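Local coordinates for protein toll-like receptor 6, Variable lymphocyte receptor B (Mus musculus, PDB 3A79) that probably senses diacylated lipopeptides together with TLR2 as an innate immune receptor, its leucine-rich-repeat ectodomain here being fused to part of a hagfish variable lymphocyte receptor, at residues Leu208-Val217 and Asn234-Leu245; Ala156-Ala167 and Thr188-Thr196. One frame throughout, in Å; residues are numbered along the deposited sequence.

Contact 1: Leu208-Val217 and Asn234-Leu245; sequences LFSVQVNMSV and NCQRLMTFLSEL. With NAG (2-acetamido-2-deoxy-beta-D-glucopyranose), chain M.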
loop_
_atom_site.group_PDB
_atom_site.type_symbol
_atom_site.label_atom_id
_atom_site.label_comp_id
_atom_site.label_asym_id
_atom_site.label_seq_id
_atom_site.Cartn_x
_atom_site.Cartn_y
_atom_site.Cartn_z
ATOM N N LEU B 208 17.375 8.519 32.095
ATOM C CA LEU B 208 17.997 7.235 31.940
ATOM C C LEU B 208 17.567 6.397 33.129
ATOM O O LEU B 208 17.428 6.913 34.233
ATOM C CB LEU B 208 19.507 7.417 31.865
ATOM C CG LEU B 208 19.899 8.110 30.556
ATOM C CD1 LEU B 208 21.388 8.389 30.454
ATOM C CD2 LEU B 208 19.430 7.239 29.385
ATOM N N PHE B 209 17.297 5.119 32.884
ATOM C CA PHE B 209 16.902 4.199 33.938
ATOM C C PHE B 209 18.062 4.048 34.895
ATOM O O PHE B 209 19.164 3.679 34.483
ATOM C CB PHE B 209 16.554 2.839 33.333
ATOM C CG PHE B 209 16.469 1.727 34.343
ATOM C CD1 PHE B 209 15.254 1.402 34.937
ATOM C CD2 PHE B 209 17.598 1.000 34.693
ATOM C CE1 PHE B 209 15.173 0.377 35.864
ATOM C CE2 PHE B 209 17.521 -0.020 35.618
ATOM C CZ PHE B 209 16.306 -0.333 36.206
ATOM N N SER B 210 17.837 4.333 36.172
ATOM C CA SER B 210 18.952 4.308 37.111
ATOM C C SER B 210 18.593 3.693 38.451
ATOM O O SER B 210 18.863 4.271 39.490
ATOM C CB SER B 210 19.529 5.713 37.309
ATOM O OG SER B 210 18.706 6.493 38.158
ATOM N N VAL B 211 17.992 2.516 38.436
ATOM C CA VAL B 211 17.662 1.876 39.696
ATOM C C VAL B 211 18.706 0.841 40.129
ATOM O O VAL B 211 19.084 -0.054 39.361
ATOM C CB VAL B 211 16.263 1.268 39.675
ATOM C CG1 VAL B 211 15.945 0.653 41.018
ATOM C CG2 VAL B 211 15.272 2.329 39.367
ATOM N N GLN B 212 19.164 0.990 41.371
ATOM C CA GLN B 212 20.154 0.101 41.958
ATOM C C GLN B 212 19.592 -0.738 43.110
ATOM O O GLN B 212 20.330 -1.453 43.771
ATOM C CB GLN B 212 21.361 0.905 42.447
ATOM C CG GLN B 212 22.407 1.214 41.383
ATOM C CD GLN B 212 23.530 2.098 41.910
ATOM O OE1 GLN B 212 23.888 3.096 41.288
ATOM N NE2 GLN B 212 24.083 1.737 43.069
ATOM N N VAL B 213 18.294 -0.640 43.360
ATOM C CA VAL B 213 17.643 -1.457 44.372
ATOM C C VAL B 213 17.704 -2.942 44.020
ATOM O O VAL B 213 17.349 -3.349 42.910
ATOM C CB VAL B 213 16.157 -1.051 44.540
ATOM C CG1 VAL B 213 15.372 -2.137 45.248
ATOM C CG2 VAL B 213 16.039 0.272 45.278
ATOM N N ASN B 214 18.161 -3.745 44.978
ATOM C CA ASN B 214 18.177 -5.202 44.850
ATOM C C ASN B 214 16.785 -5.770 45.174
ATOM O O ASN B 214 16.378 -5.798 46.337
ATOM C CB ASN B 214 19.258 -5.784 45.778
ATOM C CG ASN B 214 19.606 -7.246 45.470
ATOM O OD1 ASN B 214 19.187 -7.799 44.456
ATOM N ND2 ASN B 214 20.401 -7.869 46.360
ATOM N N MET B 215 16.048 -6.206 44.153
ATOM C CA MET B 215 14.682 -6.687 44.365
ATOM C C MET B 215 14.499 -8.187 44.274
ATOM O O MET B 215 14.534 -8.759 43.190
ATOM C CB MET B 215 13.717 -6.041 43.378
ATOM C CG MET B 215 13.583 -4.566 43.566
ATOM S SD MET B 215 11.938 -4.006 43.165
ATOM C CE MET B 215 12.149 -2.263 43.522
ATOM N N SER B 216 14.256 -8.820 45.410
ATOM C CA SER B 216 13.940 -10.237 45.404
ATOM C C SER B 216 12.445 -10.512 45.215
ATOM O O SER B 216 11.590 -9.713 45.602
ATOM C CB SER B 216 14.448 -10.896 46.681
ATOM O OG SER B 216 15.854 -10.772 46.755
ATOM N N VAL B 217 12.145 -11.645 44.593
ATOM C CA VAL B 217 10.791 -12.155 44.540
ATOM C C VAL B 217 10.862 -13.667 44.622
ATOM O O VAL B 217 11.793 -14.268 44.100
ATOM C CB VAL B 217 10.078 -11.760 43.232
ATOM C CG1 VAL B 217 8.713 -12.426 43.145
ATOM C CG2 VAL B 217 9.927 -10.259 43.149
ATOM N N ASN B 234 24.118 2.555 30.341
ATOM C CA ASN B 234 23.270 2.105 31.446
ATOM C C ASN B 234 22.501 0.837 31.111
ATOM O O ASN B 234 21.622 0.419 31.872
ATOM C CB ASN B 234 22.304 3.203 31.910
ATOM C CG ASN B 234 21.093 3.353 30.992
ATOM O OD1 ASN B 234 21.195 3.200 29.775
ATOM N ND2 ASN B 234 19.943 3.654 31.577
ATOM N N CYS B 235 22.838 0.233 29.971
ATOM C CA CYS B 235 22.245 -1.036 29.556
ATOM C C CYS B 235 22.372 -2.064 30.673
ATOM O O CYS B 235 21.377 -2.665 31.083
ATOM C CB CYS B 235 22.906 -1.569 28.274
ATOM S SG CYS B 235 21.990 -2.913 27.431
ATOM N N GLN B 236 23.597 -2.245 31.174
ATOM C CA GLN B 236 23.868 -3.257 32.193
ATOM C C GLN B 236 23.144 -2.996 33.513
ATOM O O GLN B 236 22.721 -3.939 34.183
ATOM C CB GLN B 236 25.374 -3.410 32.423
ATOM C CG GLN B 236 25.752 -4.402 33.521
ATOM C CD GLN B 236 25.514 -5.863 33.137
ATOM O OE1 GLN B 236 25.980 -6.328 32.094
ATOM N NE2 GLN B 236 24.807 -6.599 33.999
ATOM N N ARG B 237 23.008 -1.728 33.889
ATOM C CA ARG B 237 22.230 -1.368 35.081
ATOM C C ARG B 237 20.860 -2.055 35.095
ATOM O O ARG B 237 20.439 -2.583 36.135
ATOM C CB ARG B 237 22.040 0.147 35.169
ATOM C CG ARG B 237 21.785 0.697 36.569
ATOM C CD ARG B 237 23.028 1.407 37.117
ATOM N NE ARG B 237 22.685 2.666 37.783
ATOM C CZ ARG B 237 22.829 3.877 37.242
ATOM N NH1 ARG B 237 23.325 4.013 36.014
ATOM N NH2 ARG B 237 22.483 4.956 37.934
ATOM N N LEU B 238 20.176 -2.040 33.943
ATOM C CA LEU B 238 18.873 -2.691 33.803
ATOM C C LEU B 238 18.952 -4.206 33.874
ATOM O O LEU B 238 18.099 -4.842 34.488
ATOM C CB LEU B 238 18.180 -2.310 32.495
ATOM C CG LEU B 238 16.856 -3.074 32.318
ATOM C CD1 LEU B 238 15.878 -2.698 33.422
ATOM C CD2 LEU B 238 16.222 -2.857 30.967
ATOM N N MET B 239 19.961 -4.784 33.227
ATOM C CA MET B 239 20.134 -6.237 33.229
ATOM C C MET B 239 20.410 -6.777 34.630
ATOM O O MET B 239 19.948 -7.862 34.986
ATOM C CB MET B 239 21.227 -6.667 32.242
ATOM C CG MET B 239 20.732 -6.870 30.798
ATOM S SD MET B 239 22.082 -7.036 29.610
ATOM C CE MET B 239 22.819 -8.595 30.104
ATOM N N THR B 240 21.153 -6.007 35.421
ATOM C CA THR B 240 21.415 -6.350 36.818
ATOM C C THR B 240 20.151 -6.274 37.674
ATOM O O THR B 240 19.869 -7.168 38.489
ATOM C CB THR B 240 22.419 -5.388 37.437
ATOM O OG1 THR B 240 23.668 -5.474 36.739
ATOM C CG2 THR B 240 22.612 -5.720 38.881
ATOM N N PHE B 241 19.408 -5.183 37.503
ATOM C CA PHE B 241 18.199 -4.967 38.274
ATOM C C PHE B 241 17.198 -6.080 37.993
ATOM O O PHE B 241 16.442 -6.491 38.882
ATOM C CB PHE B 241 17.603 -3.594 37.961
ATOM C CG PHE B 241 16.209 -3.398 38.493
ATOM C CD1 PHE B 241 16.001 -2.869 39.758
ATOM C CD2 PHE B 241 15.102 -3.741 37.726
ATOM C CE1 PHE B 241 14.712 -2.685 40.248
ATOM C CE2 PHE B 241 13.811 -3.564 38.215
ATOM C CZ PHE B 241 13.614 -3.037 39.475
ATOM N N LEU B 242 17.209 -6.573 36.758
ATOM C CA LEU B 242 16.258 -7.591 36.317
ATOM C C LEU B 242 16.703 -8.954 36.796
ATOM O O LEU B 242 15.882 -9.834 37.062
ATOM C CB LEU B 242 16.166 -7.630 34.787
ATOM C CG LEU B 242 15.307 -6.651 34.000
ATOM C CD1 LEU B 242 15.640 -6.742 32.523
ATOM C CD2 LEU B 242 13.864 -6.964 34.215
ATOM N N SER B 243 18.018 -9.119 36.881
ATOM C CA SER B 243 18.619 -10.408 37.198
ATOM C C SER B 243 17.955 -11.123 38.367
ATOM O O SER B 243 17.744 -12.329 38.306
ATOM C CB SER B 243 20.113 -10.258 37.466
ATOM O OG SER B 243 20.620 -11.432 38.076
ATOM N N GLU B 244 17.621 -10.388 39.422
ATOM C CA GLU B 244 17.084 -11.007 40.630
ATOM C C GLU B 244 15.549 -11.141 40.668
ATOM O O GLU B 244 15.016 -11.995 41.375
ATOM C CB GLU B 244 17.602 -10.278 41.867
ATOM C CG GLU B 244 17.633 -11.137 43.124
ATOM C CD GLU B 244 18.521 -12.360 42.979
ATOM O OE1 GLU B 244 19.604 -12.248 42.353
ATOM O OE2 GLU B 244 18.134 -13.432 43.496
ATOM N N LEU B 245 14.837 -10.307 39.918
ATOM C CA LEU B 245 13.390 -10.466 39.795
ATOM C C LEU B 245 13.118 -11.633 38.855
ATOM O O LEU B 245 12.024 -12.186 38.810
ATOM C CB LEU B 245 12.739 -9.188 39.258
ATOM C CG LEU B 245 12.867 -7.936 40.132
ATOM C CD1 LEU B 245 12.618 -6.676 39.332
ATOM C CD2 LEU B 245 11.920 -7.996 41.307
HETATM C C1 NAG M . 20.268 -9.318 46.363
HETATM C C2 NAG M . 21.658 -9.960 46.499
HETATM C C3 NAG M . 21.529 -11.481 46.550
HETATM C C4 NAG M . 20.663 -11.884 47.733
HETATM C C5 NAG M . 19.301 -11.165 47.753
HETATM C C6 NAG M . 18.672 -11.325 49.156
HETATM C C7 NAG M . 22.655 -8.499 44.712
HETATM C C8 NAG M . 23.261 -7.258 45.308
HETATM N N2 NAG M . 22.647 -9.588 45.485
HETATM O O3 NAG M . 22.802 -12.082 46.670
HETATM O O4 NAG M . 20.506 -13.289 47.704
HETATM O O5 NAG M . 19.393 -9.777 47.404
HETATM O O6 NAG M . 17.289 -11.032 49.273
HETATM O O7 NAG M . 22.222 -8.491 43.554
#

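Contact 2: Ala156-Ala167 and Thr188-Thr196; sequences AKFRQLDLLPVA and TESLQIPNT. With NAG (2-acetamido-2-deoxy-beta-D-glucopyranose), chain N.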
loop_
_atom_site.group_PDB
_atom_site.type_symbol
_atom_site.label_atom_id
_atom_site.label_comp_id
_atom_site.label_asym_id
_atom_site.label_seq_id
_atom_site.Cartn_x
_atom_site.Cartn_y
_atom_site.Cartn_z
ATOM N N ALA B 156 10.615 6.542 47.855
ATOM C CA ALA B 156 11.905 7.033 47.390
ATOM C C ALA B 156 13.077 6.252 48.020
ATOM O O ALA B 156 14.233 6.366 47.587
ATOM C CB ALA B 156 12.024 8.518 47.684
ATOM N N LYS B 157 12.765 5.453 49.036
ATOM C CA LYS B 157 13.760 4.647 49.725
ATOM C C LYS B 157 13.226 3.241 49.916
ATOM O O LYS B 157 12.050 3.065 50.219
ATOM C CB LYS B 157 14.039 5.211 51.117
ATOM C CG LYS B 157 14.694 6.569 51.197
ATOM C CD LYS B 157 15.078 6.810 52.653
ATOM C CE LYS B 157 15.141 8.281 53.029
ATOM N NZ LYS B 157 15.394 8.420 54.497
ATOM N N PHE B 158 14.094 2.242 49.798
ATOM C CA PHE B 158 13.681 0.864 50.054
ATOM C C PHE B 158 14.613 0.069 50.989
ATOM O O PHE B 158 15.832 0.064 50.813
ATOM C CB PHE B 158 13.459 0.138 48.724
ATOM C CG PHE B 158 12.471 0.827 47.833
ATOM C CD1 PHE B 158 12.897 1.704 46.848
ATOM C CD2 PHE B 158 11.108 0.628 48.001
ATOM C CE1 PHE B 158 11.977 2.357 46.033
ATOM C CE2 PHE B 158 10.188 1.277 47.191
ATOM C CZ PHE B 158 10.625 2.141 46.208
ATOM N N ARG B 159 14.036 -0.587 51.998
ATOM C CA ARG B 159 14.797 -1.535 52.816
ATOM C C ARG B 159 14.246 -2.946 52.639
ATOM O O ARG B 159 13.080 -3.116 52.305
ATOM C CB ARG B 159 14.821 -1.133 54.290
ATOM C CG ARG B 159 15.802 -0.020 54.626
ATOM C CD ARG B 159 15.241 1.337 54.253
ATOM N NE ARG B 159 13.864 1.502 54.722
ATOM C CZ ARG B 159 13.521 1.751 55.987
ATOM N NH1 ARG B 159 14.461 1.855 56.930
ATOM N NH2 ARG B 159 12.235 1.886 56.310
ATOM N N GLN B 160 15.082 -3.956 52.854
ATOM C CA GLN B 160 14.724 -5.310 52.437
ATOM C C GLN B 160 13.349 -5.711 52.935
ATOM O O GLN B 160 12.582 -6.371 52.236
ATOM C CB GLN B 160 15.758 -6.339 52.902
ATOM C CG GLN B 160 15.618 -7.667 52.168
ATOM C CD GLN B 160 16.221 -8.845 52.917
ATOM O OE1 GLN B 160 16.514 -8.755 54.111
ATOM N NE2 GLN B 160 16.403 -9.965 52.209
ATOM N N LEU B 161 13.035 -5.284 54.148
ATOM C CA LEU B 161 11.891 -5.814 54.868
ATOM C C LEU B 161 10.618 -4.974 54.798
ATOM O O LEU B 161 9.663 -5.264 55.503
ATOM C CB LEU B 161 12.281 -6.022 56.331
ATOM C CG LEU B 161 13.126 -7.251 56.619
ATOM C CD1 LEU B 161 13.104 -7.521 58.108
ATOM C CD2 LEU B 161 12.572 -8.428 55.856
ATOM N N ASP B 162 10.593 -3.950 53.953
ATOM C CA ASP B 162 9.506 -2.969 53.998
ATOM C C ASP B 162 8.113 -3.566 53.774
ATOM O O ASP B 162 7.157 -3.145 54.414
ATOM C CB ASP B 162 9.766 -1.788 53.053
ATOM C CG ASP B 162 10.706 -0.738 53.656
ATOM O OD1 ASP B 162 11.125 -0.877 54.828
ATOM O OD2 ASP B 162 11.029 0.240 52.947
ATOM N N LEU B 163 8.002 -4.559 52.894
ATOM C CA LEU B 163 6.703 -5.168 52.594
ATOM C C LEU B 163 6.420 -6.458 53.374
ATOM O O LEU B 163 5.671 -7.321 52.916
ATOM C CB LEU B 163 6.564 -5.428 51.091
ATOM C CG LEU B 163 6.615 -4.174 50.223
ATOM C CD1 LEU B 163 6.660 -4.513 48.733
ATOM C CD2 LEU B 163 5.422 -3.312 50.564
ATOM N N LEU B 164 7.010 -6.585 54.556
ATOM C CA LEU B 164 6.887 -7.812 55.339
ATOM C C LEU B 164 5.461 -8.026 55.861
ATOM O O LEU B 164 4.947 -9.141 55.834
ATOM C CB LEU B 164 7.896 -7.825 56.497
ATOM C CG LEU B 164 8.679 -9.127 56.695
ATOM C CD1 LEU B 164 8.950 -9.424 58.171
ATOM C CD2 LEU B 164 7.936 -10.283 56.045
ATOM N N PRO B 165 4.818 -6.955 56.343
ATOM C CA PRO B 165 3.446 -7.115 56.832
ATOM C C PRO B 165 2.451 -7.674 55.799
ATOM O O PRO B 165 1.459 -8.289 56.199
ATOM C CB PRO B 165 3.070 -5.698 57.252
ATOM C CG PRO B 165 4.385 -5.077 57.630
ATOM C CD PRO B 165 5.363 -5.623 56.655
ATOM N N VAL B 166 2.692 -7.487 54.506
ATOM C CA VAL B 166 1.766 -8.053 53.517
ATOM C C VAL B 166 2.277 -9.327 52.814
ATOM O O VAL B 166 1.735 -9.740 51.788
ATOM C CB VAL B 166 1.251 -6.993 52.487
ATOM C CG1 VAL B 166 0.523 -5.854 53.208
ATOM C CG2 VAL B 166 2.376 -6.445 51.613
ATOM N N ALA B 167 3.290 -9.965 53.393
ATOM C CA ALA B 167 3.910 -11.141 52.788
ATOM C C ALA B 167 3.064 -12.402 52.895
ATOM O O ALA B 167 3.377 -13.421 52.281
ATOM C CB ALA B 167 5.268 -11.381 53.395
ATOM N N THR B 188 23.755 -0.225 48.374
ATOM C CA THR B 188 22.577 -0.726 47.663
ATOM C C THR B 188 21.350 -1.027 48.531
ATOM O O THR B 188 21.416 -1.747 49.530
ATOM C CB THR B 188 22.927 -1.933 46.740
ATOM O OG1 THR B 188 23.203 -1.454 45.417
ATOM C CG2 THR B 188 21.778 -2.936 46.678
ATOM N N GLU B 189 20.231 -0.441 48.128
ATOM C CA GLU B 189 18.960 -0.670 48.781
ATOM C C GLU B 189 18.433 -2.050 48.361
ATOM O O GLU B 189 18.662 -2.502 47.238
ATOM C CB GLU B 189 17.983 0.466 48.420
ATOM C CG GLU B 189 18.631 1.875 48.434
ATOM C CD GLU B 189 17.670 3.041 48.092
ATOM O OE1 GLU B 189 16.448 2.939 48.344
ATOM O OE2 GLU B 189 18.152 4.081 47.581
ATOM N N SER B 190 17.762 -2.741 49.272
ATOM C CA SER B 190 17.172 -4.023 48.936
ATOM C C SER B 190 15.675 -3.885 49.097
ATOM O O SER B 190 15.187 -2.885 49.620
ATOM C CB SER B 190 17.685 -5.127 49.862
ATOM O OG SER B 190 19.099 -5.084 50.000
ATOM N N LEU B 191 14.941 -4.891 48.648
ATOM C CA LEU B 191 13.511 -4.927 48.876
ATOM C C LEU B 191 12.950 -6.285 48.507
ATOM O O LEU B 191 13.029 -6.718 47.363
ATOM C CB LEU B 191 12.810 -3.842 48.074
ATOM C CG LEU B 191 11.308 -3.831 48.322
ATOM C CD1 LEU B 191 11.072 -3.410 49.767
ATOM C CD2 LEU B 191 10.592 -2.926 47.310
ATOM N N GLN B 192 12.393 -6.962 49.496
ATOM C CA GLN B 192 11.806 -8.258 49.271
ATOM C C GLN B 192 10.384 -8.022 48.810
ATOM O O GLN B 192 9.612 -7.377 49.517
ATOM C CB GLN B 192 11.811 -9.054 50.574
ATOM C CG GLN B 192 11.123 -10.394 50.482
ATOM C CD GLN B 192 12.054 -11.479 50.011
ATOM O OE1 GLN B 192 12.934 -11.920 50.758
ATOM N NE2 GLN B 192 11.869 -11.921 48.765
ATOM N N ILE B 193 10.049 -8.527 47.622
ATOM C CA ILE B 193 8.680 -8.471 47.106
ATOM C C ILE B 193 7.844 -9.691 47.497
ATOM O O ILE B 193 8.182 -10.821 47.145
ATOM C CB ILE B 193 8.644 -8.343 45.574
ATOM C CG1 ILE B 193 8.855 -6.891 45.145
ATOM C CG2 ILE B 193 7.308 -8.810 45.051
ATOM C CD1 ILE B 193 10.296 -6.488 45.031
ATOM N N PRO B 194 6.734 -9.461 48.214
ATOM C CA PRO B 194 5.833 -10.540 48.634
ATOM C C PRO B 194 5.369 -11.333 47.426
ATOM O O PRO B 194 5.394 -10.792 46.325
ATOM C CB PRO B 194 4.646 -9.789 49.244
ATOM C CG PRO B 194 5.187 -8.450 49.618
ATOM C CD PRO B 194 6.231 -8.132 48.602
ATOM N N ASN B 195 4.958 -12.583 47.611
ATOM C CA ASN B 195 4.446 -13.358 46.482
ATOM C C ASN B 195 3.252 -12.656 45.842
ATOM O O ASN B 195 2.253 -12.386 46.508
ATOM C CB ASN B 195 4.068 -14.781 46.905
ATOM C CG ASN B 195 5.017 -15.348 47.932
ATOM O OD1 ASN B 195 5.422 -14.645 48.856
ATOM N ND2 ASN B 195 5.386 -16.624 47.773
ATOM N N THR B 196 3.372 -12.340 44.556
ATOM C CA THR B 196 2.284 -11.716 43.801
ATOM C C THR B 196 2.131 -12.430 42.486
ATOM O O THR B 196 3.112 -12.910 41.927
ATOM C CB THR B 196 2.595 -10.263 43.429
ATOM O OG1 THR B 196 3.295 -9.619 44.496
ATOM C CG2 THR B 196 1.320 -9.522 43.167
HETATM C C1 NAG N . 5.753 -16.844 49.175
HETATM C C2 NAG N . 5.199 -18.209 49.612
HETATM C C3 NAG N . 5.624 -18.511 51.047
HETATM C C4 NAG N . 7.141 -18.521 51.142
HETATM C C5 NAG N . 7.788 -17.240 50.581
HETATM C C6 NAG N . 9.295 -17.499 50.357
HETATM C C7 NAG N . 2.910 -17.726 48.690
HETATM C C8 NAG N . 2.785 -18.221 47.275
HETATM N N2 NAG N . 3.752 -18.395 49.481
HETATM O O3 NAG N . 5.116 -19.762 51.461
HETATM O O4 NAG N . 7.496 -18.729 52.495
HETATM O O5 NAG N . 7.175 -16.787 49.367
HETATM O O6 NAG N . 10.118 -16.358 50.170
HETATM O O7 NAG N . 2.235 -16.768 49.080
#

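Contact 1: Leu208-Val217 and Asn234-Leu245
The side-chain nitrogen of N234 is gripped by two backbone carbonyls, that of F209 across the contact and that of K229. N234 ND2 donates to F209 O at 3.0 Å (N-H...O 159°). The donor lies in the carbonyl plane on a lone pair, and the oxygen lies close to the plane of the amide. OD1 of the same amide accepts from N231 N, so both ends of this buried group are satisfied and its rotation is fixed. The F209 side chain sets out anti to the backbone N (chi1 165°), bringing the ring against the helix. L238 CD1 sits over one ring face, 3.9 Å from the centroid of F209, while the ring's edge meets the face of F241. This T-shaped pair has centroids 5.6 Å apart and planes at 72°. V211 CG1 approaches F241 CE1 at 3.6 Å, and M215 brings its sulfur obliquely beside the same ring in a Met-aromatic contact. L245 closes this end, its CD2 lying 3.5 Å from V217 CG2 and touching M215 CB. R237 lays one face of its guanidinium on the backbone of S210, with the carboxamide of Q212 crossing it obliquely, the two planes turned well apart. N214 carries a covalently linked N-acetylglucosamine, whose O6 is hydrogen-bonded to S216 OG at 2.9 Å. The contact belongs to the leucine-rich-repeat solenoid of the TLR6 part of the fusion: a segment with a short strand packs on the helix that follows the next repeat strand. Strand 214-217 and helix 235-245 run in roughly the same direction. Behind them, strand 198-203 meets V211, F241 and L245, strand 222-229 backs L238, and strand 190-196 flanks M215 and V217; disulfide C235-C265 ties the helix start to helix 263-273.

Contact 2: Ala156-Ala167 and Thr188-Thr196
P194 sets its ring crosswise against the side chain of L163, with P194 CG 3.6 Å from L163 CB and P194 CD reaching L163 CD1. V166 CG2 comes to the same ring obliquely, and A167 CA lies 3.9 Å from P194 CB, so the proline is received by the C-terminal half of the irregular segment 156-167. N195, next to P194, carries a covalently linked N-acetylglucosamine. Nearer the N terminus, F158 and L191 make a second apolar patch, where L191 CD2 meets F158 CD2 at 3.7 Å. L191 is directed there by a CG placed trans to the main-chain nitrogen (chi1 -178°), while its CD1 branch reaches D162 CB. Two hydrogen bonds fix the register. Q192 N donates to Q160 O over 2.8 Å, on a lone pair in the carbonyl plane, and F158 N donates to E189 OE1 over 2.9 Å, at 156°. Replacing E189 with an alanine would probably leave the F158 amide without this acceptor and the start of the loop less firmly tied to the strand. A type I turn from R159 to D162 bends the loop, spanned by the salt bridge R159 NH2 - D162 OD1. With L176 and L178 of strand 171-178 touching F158, and I174 touching P194, the contact is characteristic of the TLR6 leucine-rich-repeat solenoid, in which segments connecting successive strands of the main parallel sheet stack on one another.

From the N terminus, the chain leaves strand 150-154 through 156-167, passes along strand 171-178 and returns in 188-196, where contact 2 closes the first loop. It then runs through strand 198-203 into 208-217, follows strand 222-229 and enters the helix at 234-245, closing contact 1. The two loops are in series, neither nested nor crossed, and their centres lie about 15 Å apart. They join directly through the parallel strands 190-196 and 214-220, where N214 N meets E189 O and S216 O meets I193 N in probable hydrogen bonds. Together the contacts link three successive connecting segments and the helix along the TLR6 solenoid.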